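Protein her-1 (Caenorhabditis elegans, PDB 1SZH) dictates male development as a secreted protein that inhibits TRA-2A and probably acts directly in cell signalling during sex determination. Local coordinates at residues A[65-79]-A[91-105]. The protein carries 2 engineered substitutions. Sequence-based numbering, arbitrary orientation.
Sequences KKKINLDDSVCCSVF and ENRCKNLMTSPSIDA. With ACT (acetate ion), chain C.
Met98 lies against Ser73, Cys76, Asp72 and Ile68, beside the Cys76–Cys94 disulfide. Its CB lies on Ser73 CB at 3.6 Å, and CG touches the sulfur of Cys76. With CG beside the backbone N (chi1 -63°) and further bends at chi2 and chi3, the chain folds along the 3-10 helix that starts at Leu70. SD passes Ile68 CD1, and CE ends 3.5 Å from Asp72 CB and against Ile68 CG2, the Met98 and Ile68 side chains crossing at about a right angle. The carboxylate of Asp72 turns elsewhere, to Arg130 and Arg133 of helix 120-134. The Cys76–Cys94 disulfide closes at a chi3 of -72°, and Cys94 SG also sits at the edge of the Phe79 ring, 3.8 Å from CE1.

Further along the 3-10 helix, extended Glu91 lays CG 3.5 Å from Cys76 O and brings OE2 close to Ser77 CA. Lys95 NZ meets OE2 on its anti side at 3.1 Å in a salt bridge, but tilted about 32° out of the carboxylate plane, while a water joins this NZ to Ser77 OG. Shortening Glu91 to an alanine would remove the carboxylate, and the Lys95 ammonium is likely to lose its charged mate while Cys76 O and Ser77 CA lose their cover.

Beyond Met98 the chain turns back, and Ala105 N donates to Lys66 O at 2.9 Å; a water links that oxygen to Ile103 O. Ile68 CD1 packs on Ala105. The disulfide joins an extended 3-10 helix to helix 85-97, a feature of the strand-free, cysteine-rich HER-1 fold with its helix bundles.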
loop_
_atom_site.group_PDB
_atom_site.type_symbol
_atom_site.label_atom_id
_atom_site.label_comp_id
_atom_site.label_asym_id
_atom_site.label_seq_id
_atom_site.Cartn_x
_atom_site.Cartn_y
_atom_site.Cartn_z
ATOM N N LYS A 65 6.672 10.194 -7.651
ATOM C CA LYS A 65 5.333 9.837 -8.104
ATOM C C LYS A 65 5.073 8.336 -7.981
ATOM O O LYS A 65 3.952 7.879 -8.180
ATOM C CB LYS A 65 5.134 10.261 -9.558
ATOM C CG LYS A 65 5.198 11.769 -9.776
ATOM C CD LYS A 65 4.038 12.471 -9.101
ATOM C CE LYS A 65 3.942 13.927 -9.532
ATOM N NZ LYS A 65 2.689 14.550 -9.020
ATOM N N LYS A 66 6.107 7.561 -7.695
ATOM C CA LYS A 66 5.902 6.112 -7.552
ATOM C C LYS A 66 5.418 5.747 -6.149
ATOM O O LYS A 66 5.006 4.609 -5.908
ATOM C CB LYS A 66 7.194 5.349 -7.827
ATOM C CG LYS A 66 7.666 5.435 -9.257
ATOM C CD LYS A 66 8.800 4.461 -9.493
ATOM C CE LYS A 66 9.208 4.388 -10.966
ATOM N NZ LYS A 66 10.423 3.529 -11.174
ATOM N N LYS A 67 5.477 6.700 -5.228
ATOM C CA LYS A 67 5.061 6.467 -3.854
ATOM C C LYS A 67 3.550 6.550 -3.675
ATOM O O LYS A 67 2.862 7.257 -4.428
ATOM C CB LYS A 67 5.708 7.504 -2.914
ATOM C CG LYS A 67 7.221 7.478 -2.911
ATOM C CD LYS A 67 7.834 8.285 -1.771
ATOM C CE LYS A 67 7.701 9.767 -1.974
ATOM N NZ LYS A 67 8.574 10.517 -1.000
ATOM N N ILE A 68 3.042 5.834 -2.671
ATOM C CA ILE A 68 1.621 5.897 -2.320
ATOM C C ILE A 68 1.543 6.029 -0.813
ATOM O O ILE A 68 2.191 5.271 -0.078
ATOM C CB ILE A 68 0.836 4.653 -2.758
ATOM C CG1 ILE A 68 0.707 4.659 -4.288
ATOM C CG2 ILE A 68 -0.583 4.679 -2.123
ATOM C CD1 ILE A 68 0.090 3.402 -4.842
ATOM N N ASN A 69 0.753 6.992 -0.343
ATOM C CA ASN A 69 0.610 7.222 1.075
ATOM C C ASN A 69 0.064 5.963 1.767
ATOM O O ASN A 69 -0.925 5.369 1.313
ATOM C CB ASN A 69 -0.342 8.401 1.312
ATOM C CG ASN A 69 -0.261 8.946 2.730
ATOM O OD1 ASN A 69 0.195 10.085 2.955
ATOM N ND2 ASN A 69 -0.695 8.160 3.691
ATOM N N LEU A 70 0.713 5.546 2.848
ATOM C CA LEU A 70 0.262 4.368 3.575
ATOM C C LEU A 70 -1.218 4.400 3.971
ATOM O O LEU A 70 -1.891 3.357 3.953
ATOM C CB LEU A 70 1.124 4.157 4.830
ATOM C CG LEU A 70 0.801 2.911 5.666
ATOM C CD1 LEU A 70 0.985 1.628 4.848
ATOM C CD2 LEU A 70 1.733 2.915 6.890
ATOM N N ASP A 71 -1.734 5.586 4.295
ATOM C CA ASP A 71 -3.123 5.726 4.700
ATOM C C ASP A 71 -4.116 5.325 3.628
ATOM O O ASP A 71 -5.248 4.980 3.946
ATOM C CB ASP A 71 -3.444 7.165 5.133
ATOM C CG ASP A 71 -2.640 7.611 6.333
ATOM O OD1 ASP A 71 -2.450 6.795 7.261
ATOM O OD2 ASP A 71 -2.213 8.786 6.348
ATOM N N ASP A 72 -3.714 5.369 2.364
ATOM C CA ASP A 72 -4.629 4.986 1.296
ATOM C C ASP A 72 -5.001 3.497 1.341
ATOM O O ASP A 72 -5.974 3.076 0.705
ATOM C CB ASP A 72 -4.025 5.302 -0.084
ATOM C CG ASP A 72 -3.949 6.797 -0.378
ATOM O OD1 ASP A 72 -4.287 7.613 0.505
ATOM O OD2 ASP A 72 -3.524 7.147 -1.503
ATOM N N SER A 73 -4.267 2.693 2.105
ATOM C CA SER A 73 -4.604 1.277 2.146
ATOM C C SER A 73 -5.987 1.045 2.755
ATOM O O SER A 73 -6.624 0.027 2.477
ATOM C CB SER A 73 -3.540 0.483 2.913
ATOM O OG SER A 73 -3.455 0.906 4.268
ATOM N N VAL A 74 -6.472 1.990 3.555
ATOM C CA VAL A 74 -7.797 1.820 4.163
ATOM C C VAL A 74 -8.902 1.845 3.098
ATOM O O VAL A 74 -9.987 1.300 3.296
ATOM C CB VAL A 74 -8.068 2.912 5.226
ATOM C CG1 VAL A 74 -6.937 2.953 6.263
ATOM C CG2 VAL A 74 -8.225 4.242 4.563
ATOM N N CYS A 75 -8.613 2.440 1.952
ATOM C CA CYS A 75 -9.592 2.530 0.865
ATOM C C CYS A 75 -9.913 1.167 0.255
ATOM O O CYS A 75 -10.951 0.956 -0.383
ATOM C CB CYS A 75 -9.063 3.462 -0.220
ATOM S SG CYS A 75 -8.741 5.146 0.338
ATOM N N CYS A 76 -9.005 0.224 0.451
ATOM C CA CYS A 76 -9.176 -1.114 -0.096
ATOM C C CYS A 76 -10.450 -1.829 0.375
ATOM O O CYS A 76 -10.945 -2.724 -0.314
ATOM C CB CYS A 76 -7.979 -1.969 0.309
ATOM S SG CYS A 76 -6.423 -1.532 -0.445
ATOM N N SER A 77 -10.960 -1.448 1.541
ATOM C CA SER A 77 -12.140 -2.083 2.099
ATOM C C SER A 77 -13.336 -2.009 1.181
ATOM O O SER A 77 -14.242 -2.842 1.272
ATOM C CB SER A 77 -12.492 -1.447 3.447
ATOM O OG SER A 77 -11.456 -1.716 4.373
ATOM N N VAL A 78 -13.337 -1.039 0.274
ATOM C CA VAL A 78 -14.496 -0.908 -0.606
ATOM C C VAL A 78 -14.725 -2.095 -1.527
ATOM O O VAL A 78 -15.848 -2.363 -1.930
ATOM C CB VAL A 78 -14.437 0.368 -1.472
ATOM C CG1 VAL A 78 -13.459 0.221 -2.628
ATOM C CG2 VAL A 78 -15.827 0.683 -1.991
ATOM N N PHE A 79 -13.671 -2.831 -1.856
ATOM C CA PHE A 79 -13.832 -3.947 -2.773
ATOM C C PHE A 79 -14.620 -5.106 -2.208
ATOM O O PHE A 79 -15.189 -5.891 -2.967
ATOM C CB PHE A 79 -12.468 -4.400 -3.259
ATOM C CG PHE A 79 -11.786 -3.386 -4.108
ATOM C CD1 PHE A 79 -10.644 -2.724 -3.636
ATOM C CD2 PHE A 79 -12.316 -3.033 -5.349
ATOM C CE1 PHE A 79 -10.043 -1.729 -4.403
ATOM C CE2 PHE A 79 -11.723 -2.042 -6.124
ATOM C CZ PHE A 79 -10.584 -1.382 -5.648
ATOM N N GLU A 91 -10.144 -7.310 -2.278
ATOM C CA GLU A 91 -9.925 -6.434 -1.119
ATOM C C GLU A 91 -8.610 -6.808 -0.424
ATOM O O GLU A 91 -7.772 -5.934 -0.123
ATOM C CB GLU A 91 -11.082 -6.555 -0.119
ATOM C CG GLU A 91 -10.809 -5.882 1.224
ATOM C CD GLU A 91 -11.985 -5.960 2.165
ATOM O OE1 GLU A 91 -12.993 -6.595 1.798
ATOM O OE2 GLU A 91 -11.897 -5.383 3.269
ATOM N N ASN A 92 -8.414 -8.106 -0.200
ATOM C CA ASN A 92 -7.193 -8.573 0.464
ATOM C C ASN A 92 -5.941 -8.348 -0.379
ATOM O O ASN A 92 -4.898 -7.988 0.168
ATOM C CB ASN A 92 -7.332 -10.046 0.857
ATOM C CG ASN A 92 -8.340 -10.244 1.982
ATOM O OD1 ASN A 92 -8.531 -9.356 2.820
ATOM N ND2 ASN A 92 -8.975 -11.411 2.019
ATOM N N ARG A 93 -6.053 -8.543 -1.692
ATOM C CA ARG A 93 -4.944 -8.328 -2.614
ATOM C C ARG A 93 -4.588 -6.838 -2.524
ATOM O O ARG A 93 -3.421 -6.474 -2.431
ATOM C CB ARG A 93 -5.387 -8.704 -4.035
ATOM C CG ARG A 93 -4.614 -8.062 -5.207
ATOM C CD ARG A 93 -3.355 -8.806 -5.602
ATOM N NE ARG A 93 -3.532 -10.228 -5.912
ATOM C CZ ARG A 93 -3.714 -10.751 -7.131
ATOM N NH1 ARG A 93 -3.773 -9.988 -8.213
ATOM N NH2 ARG A 93 -3.758 -12.074 -7.271
ATOM N N CYS A 94 -5.609 -5.981 -2.555
ATOM C CA CYS A 94 -5.390 -4.535 -2.465
ATOM C C CYS A 94 -4.690 -4.178 -1.147
ATOM O O CYS A 94 -3.701 -3.447 -1.144
ATOM C CB CYS A 94 -6.755 -3.839 -2.563
ATOM S SG CYS A 94 -6.753 -2.035 -2.589
ATOM N N LYS A 95 -5.176 -4.715 -0.031
ATOM C CA LYS A 95 -4.558 -4.380 1.252
ATOM C C LYS A 95 -3.087 -4.789 1.279
ATOM O O LYS A 95 -2.237 -4.046 1.803
ATOM C CB LYS A 95 -5.310 -5.041 2.399
ATOM C CG LYS A 95 -6.708 -4.475 2.617
ATOM C CD LYS A 95 -7.429 -5.216 3.745
ATOM C CE LYS A 95 -8.758 -4.547 4.080
ATOM N NZ LYS A 95 -9.445 -5.332 5.153
ATOM N N ASN A 96 -2.779 -5.960 0.719
ATOM C CA ASN A 96 -1.394 -6.415 0.693
ATOM C C ASN A 96 -0.551 -5.504 -0.206
ATOM O O ASN A 96 0.513 -5.066 0.200
ATOM C CB ASN A 96 -1.312 -7.865 0.205
ATOM C CG ASN A 96 -1.708 -8.860 1.288
ATOM O OD1 ASN A 96 -1.455 -8.631 2.478
ATOM N ND2 ASN A 96 -2.314 -9.972 0.884
ATOM N N LEU A 97 -1.029 -5.216 -1.409
ATOM C CA LEU A 97 -0.274 -4.349 -2.314
ATOM C C LEU A 97 -0.048 -2.975 -1.712
ATOM O O LEU A 97 1.061 -2.436 -1.773
ATOM C CB LEU A 97 -1.030 -4.175 -3.646
ATOM C CG LEU A 97 -1.074 -5.394 -4.566
ATOM C CD1 LEU A 97 -2.164 -5.199 -5.641
ATOM C CD2 LEU A 97 0.290 -5.587 -5.187
ATOM N N MET A 98 -1.095 -2.409 -1.128
ATOM C CA MET A 98 -1.007 -1.045 -0.608
ATOM C C MET A 98 -0.189 -0.889 0.650
ATOM O O MET A 98 0.013 0.232 1.119
ATOM C CB MET A 98 -2.423 -0.480 -0.403
ATOM C CG MET A 98 -3.226 -0.370 -1.721
ATOM S SD MET A 98 -2.646 0.963 -2.830
ATOM C CE MET A 98 -3.347 2.423 -2.008
ATOM N N THR A 99 0.277 -2.003 1.210
ATOM C CA THR A 99 1.131 -1.928 2.389
ATOM C C THR A 99 2.531 -2.517 2.093
ATOM O O THR A 99 3.308 -2.758 3.014
ATOM C CB THR A 99 0.493 -2.657 3.612
ATOM O OG1 THR A 99 0.131 -3.995 3.243
ATOM C CG2 THR A 99 -0.748 -1.908 4.099
ATOM N N SER A 100 2.839 -2.731 0.805
ATOM C CA SER A 100 4.129 -3.294 0.360
ATOM C C SER A 100 4.968 -2.090 -0.108
ATOM O O SER A 100 4.798 -1.594 -1.212
ATOM C CB SER A 100 3.893 -4.295 -0.778
ATOM O OG SER A 100 3.171 -5.410 -0.269
ATOM N N PRO A 101 5.907 -1.631 0.730
ATOM C CA PRO A 101 6.702 -0.455 0.343
ATOM C C PRO A 101 7.506 -0.462 -0.936
ATOM O O PRO A 101 7.726 0.612 -1.520
ATOM C CB PRO A 101 7.570 -0.201 1.576
ATOM C CG PRO A 101 7.812 -1.591 2.111
ATOM C CD PRO A 101 6.409 -2.212 1.990
ATOM N N SER A 102 7.930 -1.641 -1.399
ATOM C CA SER A 102 8.730 -1.657 -2.622
ATOM C C SER A 102 7.954 -1.776 -3.930
ATOM O O SER A 102 8.560 -1.790 -5.006
ATOM C CB SER A 102 9.758 -2.781 -2.556
ATOM O OG SER A 102 9.107 -4.042 -2.552
ATOM N N ILE A 103 6.629 -1.879 -3.861
ATOM C CA ILE A 103 5.849 -1.970 -5.095
ATOM C C ILE A 103 5.430 -0.558 -5.508
ATOM O O ILE A 103 4.761 0.153 -4.751
ATOM C CB ILE A 103 4.591 -2.837 -4.911
ATOM C CG1 ILE A 103 4.982 -4.222 -4.406
ATOM C CG2 ILE A 103 3.869 -2.973 -6.264
ATOM C CD1 ILE A 103 3.799 -5.193 -4.141
ATOM N N ASP A 104 5.845 -0.151 -6.699
ATOM C CA ASP A 104 5.504 1.193 -7.135
ATOM C C ASP A 104 4.023 1.348 -7.438
ATOM O O ASP A 104 3.291 0.376 -7.595
ATOM C CB ASP A 104 6.360 1.621 -8.328
ATOM C CG ASP A 104 6.166 0.747 -9.548
ATOM O OD1 ASP A 104 5.022 0.555 -9.996
ATOM O OD2 ASP A 104 7.180 0.255 -10.079
ATOM N N ALA A 105 3.584 2.601 -7.469
ATOM C CA ALA A 105 2.188 2.946 -7.711
ATOM C C ALA A 105 1.542 2.277 -8.917
ATOM O O ALA A 105 0.474 1.663 -8.796
ATOM C CB ALA A 105 2.070 4.453 -7.840
HETATM C C ACT C . -4.210 -13.482 -4.329
HETATM O O ACT C . -3.610 -12.368 -3.965
HETATM O OXT ACT C . -5.333 -13.916 -3.886
HETATM C CH3 ACT C . -3.625 -14.387 -5.358
HETATM O O HOH W 1 4.059 2.859 -3.936
HETATM O O HOH W 2 -0.977 2.635 0.411
HETATM O O HOH W 3 -11.412 -3.716 6.385
#